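Local coordinates for macro domain-containing protein (Thermosipho africanus, PDB 7OMU), which combines a macro domain, an alpha/beta fold, with a second domain in a single chain and holds adenosine-5-diphosphoribose in the macro-domain pocket, at residues 229-234 with 385-390; 233-238 with 257-262. The protein carries 1 engineered substitution. All coordinates share one frame; numbering follows the deposited sequence.

Contact 1: 229-234 with 385-390; sequences LVEGDM and IYLPLE. With APR (adenosine-5-diphosphoribose), chain C.
Leu229 and Val230 run parallel to Ile385 and Tyr386 as neighbouring strands, joined by Val230 N to Ile385 O at 3.0 Å and by Leu387 N to Val230 O, also at 3.0 Å. The second bond reaches Leu387, just past the end of strand 383-386. Leu229 and Ile385 lie side by side on one face of the sheet, where Ile385 also packs on helix 365-376, and CD2 of Leu229 rests on CB of Ile385 at 3.9 Å. Leu387 adds its CD2 against Leu229 CB.

Val230 and Tyr386 occupy the other face of the sheet. The phenol ring is sandwiched: Val230 CB sits 3.8 Å from the ring centroid over one face, offset toward the rim, while Met234 CA makes a CH-pi contact over the centre of the opposite face. With CG1 anti to the backbone N (chi1 -178°), Val230 lays that methyl along the CE2 and CZ side of the ring. At the ring edge lies Gly232 O, which Leu389 CD1 also approaches. Tyr386 OH is bonded to Gln384 OE1.

Beyond the strands both segments reach the ligand. Met234 N donates to adenine N1 at 3.1 Å. The exocyclic N6 of the base donates to Asp233 OD1 at 2.9 Å, while OD2 of that carboxylate is held by a salt bridge to Arg259 NH1. Two adjacent residues thus read the base edge. Leu389 N holds the ribose O2' at 3.0 Å, and the same hydroxyl donates to Glu390 OE2. Binding the adenosine at the C-terminal ends of parallel strands is characteristic of the macro domain.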
ATOM      1  N   LEU A 229      -5.988  16.213   6.287  1.00 78.97           N
ATOM      2  CA  LEU A 229      -6.979  15.297   5.683  1.00 77.78           C
ATOM      3  C   LEU A 229      -6.270  14.505   4.589  1.00 77.84           C
ATOM      4  O   LEU A 229      -5.436  15.098   3.890  1.00 80.29           O
ATOM      5  CB  LEU A 229      -8.127  16.118   5.101  1.00 79.28           C
ATOM      6  CG  LEU A 229      -8.766  17.125   6.052  1.00 81.83           C
ATOM      7  CD1 LEU A 229      -9.883  17.867   5.343  1.00 83.62           C
ATOM      8  CD2 LEU A 229      -9.289  16.447   7.313  1.00 81.91           C
ATOM      9  N   VAL A 230      -6.589  13.220   4.447  1.00 75.88           N
ATOM     10  CA  VAL A 230      -5.846  12.299   3.544  1.00 76.05           C
ATOM     11  C   VAL A 230      -6.844  11.410   2.796  1.00 76.81           C
ATOM     12  O   VAL A 230      -7.594  10.677   3.471  1.00 83.89           O
ATOM     13  CB  VAL A 230      -4.835  11.465   4.352  1.00 77.91           C
ATOM     14  CG1 VAL A 230      -4.018  10.552   3.456  1.00 78.59           C
ATOM     15  CG2 VAL A 230      -3.919  12.333   5.207  1.00 79.01           C
ATOM     16  N   GLU A 231      -6.868  11.500   1.463  1.00 76.42           N
ATOM     17  CA  GLU A 231      -7.386  10.431   0.574  1.00 79.06           C
ATOM     18  C   GLU A 231      -6.281   9.379   0.451  1.00 78.31           C
ATOM     19  O   GLU A 231      -5.224   9.707  -0.110  1.00 78.32           O
ATOM     20  CB  GLU A 231      -7.749  10.962  -0.814  1.00 84.26           C
ATOM     21  CG  GLU A 231      -9.051  11.735  -0.882  1.00 89.83           C
ATOM     22  CD  GLU A 231      -9.346  12.347  -2.249  1.00 97.89           C
ATOM     23  OE1 GLU A 231      -8.887  11.783  -3.265  1.00100.13           O
ATOM     24  OE2 GLU A 231     -10.031  13.396  -2.306  1.00103.18           O
ATOM     25  N   GLY A 232      -6.495   8.174   0.978  1.00 80.75           N
ATOM     26  CA  GLY A 232      -5.504   7.087   0.894  1.00 81.77           C
ATOM     27  C   GLY A 232      -5.854   5.899   1.773  1.00 82.33           C
ATOM     28  O   GLY A 232      -7.015   5.814   2.232  1.00 82.51           O
ATOM     29  N   ASP A 233      -4.868   5.021   1.983  1.00 83.47           N
ATOM     30  CA  ASP A 233      -4.963   3.785   2.803  1.00 84.45           C
ATOM     31  C   ASP A 233      -4.323   4.050   4.166  1.00 85.79           C
ATOM     32  O   ASP A 233      -3.112   4.291   4.211  1.00 87.30           O
ATOM     33  CB  ASP A 233      -4.281   2.614   2.098  1.00 84.86           C
ATOM     34  CG  ASP A 233      -4.683   1.261   2.649  1.00 85.70           C
ATOM     35  OD1 ASP A 233      -5.204   1.219   3.780  1.00 86.48           O
ATOM     36  OD2 ASP A 233      -4.465   0.256   1.935  1.00 89.00           O
ATOM     37  N   MET A 234      -5.127   4.013   5.229  1.00 88.27           N
ATOM     38  CA  MET A 234      -4.708   4.272   6.630  1.00 87.63           C
ATOM     39  C   MET A 234      -3.557   3.334   7.018  1.00 85.57           C
ATOM     40  O   MET A 234      -2.631   3.794   7.710  1.00 81.11           O
ATOM     41  CB  MET A 234      -5.888   4.042   7.578  1.00 89.56           C
ATOM     42  CG  MET A 234      -5.586   4.387   9.019  1.00 92.37           C
ATOM     43  SD  MET A 234      -7.065   4.329  10.045  1.00 92.37           S
ATOM     44  CE  MET A 234      -7.428   2.576   9.982  1.00 95.52           C
ATOM     45  N   ILE A 385      -6.588  12.600   9.560  1.00 77.05           N
ATOM     46  CA  ILE A 385      -8.014  12.209   9.389  1.00 77.61           C
ATOM     47  C   ILE A 385      -8.147  11.679   7.962  1.00 79.54           C
ATOM     48  O   ILE A 385      -7.871  12.443   7.011  1.00 80.01           O
ATOM     49  CB  ILE A 385      -8.966  13.383   9.677  1.00 78.59           C
ATOM     50  CG1 ILE A 385      -8.850  13.849  11.129  1.00 80.86           C
ATOM     51  CG2 ILE A 385     -10.394  13.008   9.322  1.00 78.92           C
ATOM     52  CD1 ILE A 385      -9.721  15.038  11.467  1.00 82.92           C
ATOM     53  N   TYR A 386      -8.519  10.406   7.825  1.00 80.92           N
ATOM     54  CA  TYR A 386      -8.612   9.703   6.522  1.00 80.64           C
ATOM     55  C   TYR A 386     -10.043   9.823   6.008  1.00 80.68           C
ATOM     56  O   TYR A 386     -10.955   9.195   6.594  1.00 83.01           O
ATOM     57  CB  TYR A 386      -8.110   8.266   6.651  1.00 82.70           C
ATOM     58  CG  TYR A 386      -6.632   8.153   6.389  1.00 85.42           C
ATOM     59  CD1 TYR A 386      -5.701   8.405   7.387  1.00 86.76           C
ATOM     60  CD2 TYR A 386      -6.164   7.861   5.121  1.00 88.30           C
ATOM     61  CE1 TYR A 386      -4.341   8.337   7.137  1.00 88.44           C
ATOM     62  CE2 TYR A 386      -4.808   7.779   4.856  1.00 89.53           C
ATOM     63  CZ  TYR A 386      -3.893   8.024   5.865  1.00 90.00           C
ATOM     64  OH  TYR A 386      -2.561   7.953   5.587  1.00 92.17           O
ATOM     65  N   LEU A 387     -10.209  10.614   4.945  1.00 80.06           N
ATOM     66  CA  LEU A 387     -11.520  10.903   4.308  1.00 81.25           C
ATOM     67  C   LEU A 387     -12.142   9.601   3.815  1.00 83.31           C
ATOM     68  O   LEU A 387     -11.436   8.698   3.363  1.00 82.09           O
ATOM     69  CB  LEU A 387     -11.332  11.881   3.144  1.00 81.28           C
ATOM     70  CG  LEU A 387     -10.778  13.260   3.502  1.00 82.91           C
ATOM     71  CD1 LEU A 387     -10.602  14.110   2.253  1.00 81.81           C
ATOM     72  CD2 LEU A 387     -11.667  13.968   4.516  1.00 84.54           C
ATOM     73  N   PRO A 388     -13.489   9.497   3.859  1.00 87.32           N
ATOM     74  CA  PRO A 388     -14.196   8.302   3.409  1.00 90.33           C
ATOM     75  C   PRO A 388     -14.057   8.154   1.890  1.00 94.86           C
ATOM     76  O   PRO A 388     -14.182   9.158   1.208  1.00 93.41           O
ATOM     77  CB  PRO A 388     -15.651   8.585   3.803  1.00 92.91           C
ATOM     78  CG  PRO A 388     -15.752  10.093   3.765  1.00 92.42           C
ATOM     79  CD  PRO A 388     -14.409  10.562   4.282  1.00 90.16           C
ATOM     80  N   LEU A 389     -13.825   6.925   1.418  1.00104.19           N
ATOM     81  CA  LEU A 389     -13.351   6.627   0.037  1.00111.65           C
ATOM     82  C   LEU A 389     -14.528   6.271  -0.881  1.00112.65           C
ATOM     83  O   LEU A 389     -14.326   6.241  -2.107  1.00115.34           O
ATOM     84  CB  LEU A 389     -12.320   5.495   0.105  1.00115.36           C
ATOM     85  CG  LEU A 389     -11.010   5.855   0.813  1.00119.08           C
ATOM     86  CD1 LEU A 389     -10.203   4.610   1.151  1.00118.94           C
ATOM     87  CD2 LEU A 389     -10.181   6.821  -0.023  1.00118.34           C
ATOM     88  N   GLU A 390     -15.714   6.066  -0.308  1.00112.97           N
ATOM     89  CA  GLU A 390     -16.924   5.553  -1.003  1.00116.64           C
ATOM     90  C   GLU A 390     -17.945   6.690  -1.136  1.00113.62           C
ATOM     91  O   GLU A 390     -19.155   6.394  -1.122  1.00115.46           O
ATOM     92  CB  GLU A 390     -17.494   4.372  -0.209  1.00124.42           C
ATOM     93  CG  GLU A 390     -17.798   4.703   1.252  1.00131.22           C
ATOM     94  CD  GLU A 390     -18.158   3.530   2.145  1.00137.31           C
ATOM     95  OE1 GLU A 390     -19.082   2.781   1.782  1.00144.21           O
ATOM     96  OE2 GLU A 390     -17.512   3.372   3.206  1.00141.76           O
TER
HETATM   97  N1  APR C 501      -8.187   3.993   4.726  1.00153.55           N
HETATM   98  C2  APR C 501      -8.958   5.051   5.013  1.00156.07           C
HETATM   99  N3  APR C 501     -10.280   5.120   5.156  1.00158.37           N
HETATM  100  C4  APR C 501     -10.838   3.911   4.967  1.00159.74           C
HETATM  101  C5  APR C 501     -10.183   2.735   4.665  1.00157.70           C
HETATM  102  C6  APR C 501      -8.781   2.790   4.539  1.00153.78           C
HETATM  103  N6  APR C 501      -8.019   1.738   4.250  1.00150.93           N
HETATM  104  N7  APR C 501     -11.098   1.694   4.546  1.00156.32           N
HETATM  105  C8  APR C 501     -12.266   2.249   4.776  1.00156.74           C
HETATM  106  N9  APR C 501     -12.169   3.600   5.035  1.00160.31           N
HETATM  107  C1' APR C 501     -13.251   4.541   5.333  1.00162.39           C
HETATM  108  C2' APR C 501     -14.583   4.191   4.673  1.00162.49           C
HETATM  109  O2' APR C 501     -14.715   4.837   3.424  1.00157.04           O
HETATM  110  C3' APR C 501     -15.625   4.670   5.693  1.00165.79           C
HETATM  111  O3' APR C 501     -16.293   5.836   5.227  1.00163.40           O
HETATM  112  O4' APR C 501     -13.478   4.517   6.721  1.00164.77           O
HETATM  113  C4' APR C 501     -14.836   4.947   6.984  1.00170.50           C
HETATM  114  C5' APR C 501     -15.345   4.265   8.236  1.00178.70           C
HETATM  115  O5' APR C 501     -15.300   2.814   8.078  1.00187.30           O
HETATM  116  PA  APR C 501     -16.435   1.853   8.704  1.00191.21           P
HETATM  117  O1A APR C 501     -15.813   0.559   9.115  1.00187.58           O
HETATM  118  O2A APR C 501     -17.603   1.790   7.774  1.00186.58           O
HETATM  119  O3A APR C 501     -16.867   2.648  10.036  1.00190.68           O
HETATM  120  PB  APR C 501     -18.271   3.029  10.724  1.00184.84           P
HETATM  121  O1B APR C 501     -19.089   3.786   9.731  1.00180.74           O
HETATM  122  O2B APR C 501     -17.999   3.679  12.041  1.00186.58           O
HETATM  123  O5D APR C 501     -18.924   1.577  10.965  1.00185.84           O
HETATM  124  C5D APR C 501     -18.579   0.811  12.156  1.00184.61           C
HETATM  125  O4D APR C 501     -18.661  -1.298  10.982  1.00183.83           O
HETATM  126  O1D APR C 501     -16.358  -1.362  11.048  1.00180.73           O
HETATM  127  C1D APR C 501     -17.508  -2.015  11.443  1.00180.63           C
HETATM  128  O2D APR C 501     -17.386  -3.316  13.558  1.00168.04           O
HETATM  129  C2D APR C 501     -17.597  -2.044  12.978  1.00178.91           C
HETATM  130  O3D APR C 501     -19.980  -2.487  13.347  1.00183.48           O
HETATM  131  C3D APR C 501     -18.981  -1.478  13.292  1.00181.32           C
HETATM  132  C4D APR C 501     -19.216  -0.558  12.089  1.00183.42           C

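Contact 2: 233-238 with 257-262; sequences DMFFSR and ASRVKY. With APR (adenosine-5-diphosphoribose), chain C.
Arg259 and Val260 of helix 256-263 meet Asp233, Phe235 and Phe236 beside the adenosine-5-diphosphoribose pocket of the macro-domain fold, so a helix is tied to the loop that follows strand 227-231. At the start of this helical segment, Ala257 faces away from the loop and brings its CB close to O1D of the ligand's distal ribose, at the far end of the molecule from the adenine.

Arg259 carries most of the contact. Its chain is extended from CG to NE, with CG anti to the backbone N (chi1 162°), and this reach takes the guanidinium across to the loop. NH1 forms a salt bridge with Asp233 OD2 at 2.8 Å, close to the guanidinium plane and on the syn side of the oxygen; NH2 adds a weak bond to the same atom. Carboxylate and guanidinium stand almost perpendicular, 79° apart, so they do not meet as a flat paired fork. Phe235 slides past in the opposite direction and puts CD2 over the centre of one guanidinium face, 3.5 Å from CZ of Arg259, its ring tilted 38° from that plane. Phe236 comes to the guanidinium edge instead, with CE2 3.9 Å from Arg259 NH2. On the helix side, NE is bonded to Gln263 OE1, which helps fix the rotation of the group.

Next along the helix, Val260 crosses the Phe235 side chain at about a right angle and also packs on Val244 of strand 241-246. Its CG2 methyl meets Phe235 CZ at 3.6 Å.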
ATOM      1  N   ASP A 233      -4.868   5.021   1.983  1.00 83.47           N
ATOM      2  CA  ASP A 233      -4.963   3.785   2.803  1.00 84.45           C
ATOM      3  C   ASP A 233      -4.323   4.050   4.166  1.00 85.79           C
ATOM      4  O   ASP A 233      -3.112   4.291   4.211  1.00 87.30           O
ATOM      5  CB  ASP A 233      -4.281   2.614   2.098  1.00 84.86           C
ATOM      6  CG  ASP A 233      -4.683   1.261   2.649  1.00 85.70           C
ATOM      7  OD1 ASP A 233      -5.204   1.219   3.780  1.00 86.48           O
ATOM      8  OD2 ASP A 233      -4.465   0.256   1.935  1.00 89.00           O
ATOM      9  N   MET A 234      -5.127   4.013   5.229  1.00 88.27           N
ATOM     10  CA  MET A 234      -4.708   4.272   6.630  1.00 87.63           C
ATOM     11  C   MET A 234      -3.557   3.334   7.018  1.00 85.57           C
ATOM     12  O   MET A 234      -2.631   3.794   7.710  1.00 81.11           O
ATOM     13  CB  MET A 234      -5.888   4.042   7.578  1.00 89.56           C
ATOM     14  CG  MET A 234      -5.586   4.387   9.019  1.00 92.37           C
ATOM     15  SD  MET A 234      -7.065   4.329  10.045  1.00 92.37           S
ATOM     16  CE  MET A 234      -7.428   2.576   9.982  1.00 95.52           C
ATOM     17  N   PHE A 235      -3.616   2.069   6.589  1.00 84.97           N
ATOM     18  CA  PHE A 235      -2.715   0.983   7.058  1.00 87.30           C
ATOM     19  C   PHE A 235      -1.329   1.138   6.421  1.00 88.11           C
ATOM     20  O   PHE A 235      -0.352   0.580   6.965  1.00 88.46           O
ATOM     21  CB  PHE A 235      -3.362  -0.379   6.806  1.00 86.26           C
ATOM     22  CG  PHE A 235      -4.692  -0.536   7.496  1.00 86.07           C
ATOM     23  CD1 PHE A 235      -4.762  -0.662   8.873  1.00 90.04           C
ATOM     24  CD2 PHE A 235      -5.875  -0.515   6.777  1.00 85.44           C
ATOM     25  CE1 PHE A 235      -5.987  -0.781   9.516  1.00 90.51           C
ATOM     26  CE2 PHE A 235      -7.098  -0.645   7.418  1.00 88.14           C
ATOM     27  CZ  PHE A 235      -7.152  -0.777   8.786  1.00 89.96           C
ATOM     28  N   PHE A 236      -1.241   1.895   5.324  1.00 87.64           N
ATOM     29  CA  PHE A 236       0.033   2.250   4.642  1.00 88.13           C
ATOM     30  C   PHE A 236       0.454   3.676   5.019  1.00 89.97           C
ATOM     31  O   PHE A 236       1.526   4.109   4.561  1.00 92.56           O
ATOM     32  CB  PHE A 236      -0.086   2.057   3.128  1.00 87.09           C
ATOM     33  CG  PHE A 236      -0.044   0.612   2.699  1.00 86.27           C
ATOM     34  CD1 PHE A 236       1.125  -0.118   2.809  1.00 87.97           C
ATOM     35  CD2 PHE A 236      -1.173  -0.021   2.206  1.00 85.95           C
ATOM     36  CE1 PHE A 236       1.167  -1.450   2.429  1.00 89.03           C
ATOM     37  CE2 PHE A 236      -1.132  -1.352   1.825  1.00 87.19           C
ATOM     38  CZ  PHE A 236       0.037  -2.064   1.941  1.00 88.83           C
ATOM     39  N   SER A 237      -0.340   4.389   5.826  1.00 92.36           N
ATOM     40  CA  SER A 237       0.145   5.564   6.599  1.00 92.91           C
ATOM     41  C   SER A 237       1.260   5.050   7.502  1.00 95.55           C
ATOM     42  O   SER A 237       1.259   3.836   7.794  1.00101.22           O
ATOM     43  CB  SER A 237      -0.939   6.249   7.404  1.00 91.09           C
ATOM     44  OG  SER A 237      -0.982   5.774   8.741  1.00 87.30           O
ATOM     45  N   ARG A 238       2.173   5.917   7.922  1.00 96.58           N
ATOM     46  CA  ARG A 238       3.255   5.509   8.849  1.00101.07           C
ATOM     47  C   ARG A 238       2.996   6.155  10.215  1.00 98.72           C
ATOM     48  O   ARG A 238       3.967   6.341  10.983  1.00100.65           O
ATOM     49  CB  ARG A 238       4.610   5.813   8.204  1.00106.13           C
ATOM     50  CG  ARG A 238       4.879   4.971   6.966  1.00108.37           C
ATOM     51  CD  ARG A 238       6.358   4.799   6.674  1.00113.38           C
ATOM     52  NE  ARG A 238       7.071   4.093   7.734  1.00115.02           N
ATOM     53  CZ  ARG A 238       7.066   2.774   7.928  1.00116.07           C
ATOM     54  NH1 ARG A 238       6.366   1.971   7.142  1.00116.69           N
ATOM     55  NH2 ARG A 238       7.763   2.259   8.926  1.00117.37           N
ATOM     56  N   ALA A 257     -13.355  -2.515   9.566  1.00110.36           N
ATOM     57  CA  ALA A 257     -13.207  -3.555  10.617  1.00107.75           C
ATOM     58  C   ALA A 257     -12.964  -4.923   9.968  1.00102.21           C
ATOM     59  O   ALA A 257     -12.089  -5.661  10.454  1.00103.33           O
ATOM     60  CB  ALA A 257     -14.422  -3.593  11.514  1.00108.38           C
ATOM     61  N   SER A 258     -13.698  -5.238   8.899  1.00 96.56           N
ATOM     62  CA  SER A 258     -13.548  -6.486   8.110  1.00 91.89           C
ATOM     63  C   SER A 258     -12.089  -6.656   7.681  1.00 88.44           C
ATOM     64  O   SER A 258     -11.534  -7.741   7.906  1.00 90.24           O
ATOM     65  CB  SER A 258     -14.460  -6.492   6.921  1.00 92.44           C
ATOM     66  OG  SER A 258     -14.393  -7.734   6.245  1.00 94.08           O
ATOM     67  N   ARG A 259     -11.490  -5.626   7.083  1.00 84.16           N
ATOM     68  CA  ARG A 259     -10.079  -5.676   6.616  1.00 83.02           C
ATOM     69  C   ARG A 259      -9.151  -5.940   7.804  1.00 85.19           C
ATOM     70  O   ARG A 259      -8.189  -6.712   7.635  1.00 86.63           O
ATOM     71  CB  ARG A 259      -9.656  -4.371   5.945  1.00 80.01           C
ATOM     72  CG  ARG A 259      -8.148  -4.216   5.863  1.00 77.50           C
ATOM     73  CD  ARG A 259      -7.739  -3.329   4.718  1.00 76.81           C
ATOM     74  NE  ARG A 259      -6.294  -3.229   4.661  1.00 75.08           N
ATOM     75  CZ  ARG A 259      -5.632  -2.426   3.842  1.00 75.41           C
ATOM     76  NH1 ARG A 259      -6.295  -1.654   2.995  1.00 75.88           N
ATOM     77  NH2 ARG A 259      -4.308  -2.406   3.870  1.00 76.19           N
ATOM     78  N   VAL A 260      -9.419  -5.294   8.941  1.00 84.24           N
ATOM     79  CA  VAL A 260      -8.617  -5.429  10.193  1.00 83.91           C
ATOM     80  C   VAL A 260      -8.659  -6.892  10.644  1.00 83.43           C
ATOM     81  O   VAL A 260      -7.614  -7.402  11.068  1.00 85.73           O
ATOM     82  CB  VAL A 260      -9.116  -4.481  11.300  1.00 84.22           C
ATOM     83  CG1 VAL A 260      -8.431  -4.766  12.630  1.00 86.53           C
ATOM     84  CG2 VAL A 260      -8.929  -3.023  10.907  1.00 83.40           C
ATOM     85  N   LYS A 261      -9.822  -7.533  10.529  1.00 83.45           N
ATOM     86  CA  LYS A 261     -10.046  -8.938  10.960  1.00 85.63           C
ATOM     87  C   LYS A 261      -9.178  -9.880  10.122  1.00 87.23           C
ATOM     88  O   LYS A 261      -8.701 -10.888  10.674  1.00 92.27           O
ATOM     89  CB  LYS A 261     -11.524  -9.319  10.841  1.00 85.79           C
ATOM     90  CG  LYS A 261     -11.891 -10.633  11.511  1.00 88.44           C
ATOM     91  CD  LYS A 261     -13.378 -10.831  11.674  1.00 92.12           C
ATOM     92  CE  LYS A 261     -14.079 -11.141  10.370  1.00 94.57           C
ATOM     93  NZ  LYS A 261     -15.552 -11.137  10.537  1.00 99.59           N
ATOM     94  N   TYR A 262      -8.977  -9.579   8.839  1.00 86.91           N
ATOM     95  CA  TYR A 262      -8.256 -10.477   7.900  1.00 87.74           C
ATOM     96  C   TYR A 262      -6.760 -10.169   7.964  1.00 85.53           C
ATOM     97  O   TYR A 262      -5.972 -11.127   8.053  1.00 86.12           O
ATOM     98  CB  TYR A 262      -8.879 -10.410   6.501  1.00 87.79           C
ATOM     99  CG  TYR A 262     -10.230 -11.077   6.453  1.00 89.77           C
ATOM    100  CD1 TYR A 262     -10.360 -12.446   6.622  1.00 90.00           C
ATOM    101  CD2 TYR A 262     -11.388 -10.334   6.310  1.00 91.15           C
ATOM    102  CE1 TYR A 262     -11.598 -13.063   6.623  1.00 91.38           C
ATOM    103  CE2 TYR A 262     -12.637 -10.933   6.314  1.00 93.21           C
ATOM    104  CZ  TYR A 262     -12.745 -12.303   6.470  1.00 94.26           C
ATOM    105  OH  TYR A 262     -13.987 -12.880   6.477  1.00 97.81           O
TER
HETATM  106  N1  APR C 501      -8.187   3.993   4.726  1.00153.55           N
HETATM  107  C2  APR C 501      -8.958   5.051   5.013  1.00156.07           C
HETATM  108  N3  APR C 501     -10.280   5.120   5.156  1.00158.37           N
HETATM  109  C4  APR C 501     -10.838   3.911   4.967  1.00159.74           C
HETATM  110  C5  APR C 501     -10.183   2.735   4.665  1.00157.70           C
HETATM  111  C6  APR C 501      -8.781   2.790   4.539  1.00153.78           C
HETATM  112  N6  APR C 501      -8.019   1.738   4.250  1.00150.93           N
HETATM  113  N7  APR C 501     -11.098   1.694   4.546  1.00156.32           N
HETATM  114  C8  APR C 501     -12.266   2.249   4.776  1.00156.74           C
HETATM  115  N9  APR C 501     -12.169   3.600   5.035  1.00160.31           N
HETATM  116  C1' APR C 501     -13.251   4.541   5.333  1.00162.39           C
HETATM  117  C2' APR C 501     -14.583   4.191   4.673  1.00162.49           C
HETATM  118  O2' APR C 501     -14.715   4.837   3.424  1.00157.04           O
HETATM  119  C3' APR C 501     -15.625   4.670   5.693  1.00165.79           C
HETATM  120  O3' APR C 501     -16.293   5.836   5.227  1.00163.40           O
HETATM  121  O4' APR C 501     -13.478   4.517   6.721  1.00164.77           O
HETATM  122  C4' APR C 501     -14.836   4.947   6.984  1.00170.50           C
HETATM  123  C5' APR C 501     -15.345   4.265   8.236  1.00178.70           C
HETATM  124  O5' APR C 501     -15.300   2.814   8.078  1.00187.30           O
HETATM  125  PA  APR C 501     -16.435   1.853   8.704  1.00191.21           P
HETATM  126  O1A APR C 501     -15.813   0.559   9.115  1.00187.58           O
HETATM  127  O2A APR C 501     -17.603   1.790   7.774  1.00186.58           O
HETATM  128  O3A APR C 501     -16.867   2.648  10.036  1.00190.68           O
HETATM  129  PB  APR C 501     -18.271   3.029  10.724  1.00184.84           P
HETATM  130  O1B APR C 501     -19.089   3.786   9.731  1.00180.74           O
HETATM  131  O2B APR C 501     -17.999   3.679  12.041  1.00186.58           O
HETATM  132  O5D APR C 501     -18.924   1.577  10.965  1.00185.84           O
HETATM  133  C5D APR C 501     -18.579   0.811  12.156  1.00184.61           C
HETATM  134  O4D APR C 501     -18.661  -1.298  10.982  1.00183.83           O
HETATM  135  O1D APR C 501     -16.358  -1.362  11.048  1.00180.73           O
HETATM  136  C1D APR C 501     -17.508  -2.015  11.443  1.00180.63           C
HETATM  137  O2D APR C 501     -17.386  -3.316  13.558  1.00168.04           O
HETATM  138  C2D APR C 501     -17.597  -2.044  12.978  1.00178.91           C
HETATM  139  O3D APR C 501     -19.980  -2.487  13.347  1.00183.48           O
HETATM  140  C3D APR C 501     -18.981  -1.478  13.292  1.00181.32           C
HETATM  141  C4D APR C 501     -19.216  -0.558  12.089  1.00183.42           C

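In the fold
The centres of contacts 1 and 2 lie about 12 Å apart, and both take in residues Asp233 and Met234. Along the chain, strand 227-231 leads into this common loop; helix 256-263 follows after strand 241-246, and strand 383-386 comes last and pairs with strand 227-231 within the seven-stranded mixed sheet. Contact 1 joins the loop to the sheet, and contact 2 joins it to helix 256-263, with Tyr386 OH packing against Ser237 CB where they meet. Both touch the same ligand: contact 1 handles its adenosine end, and contact 2 ties the adenine-facing Asp233 to the helix that also approaches the distal ribose.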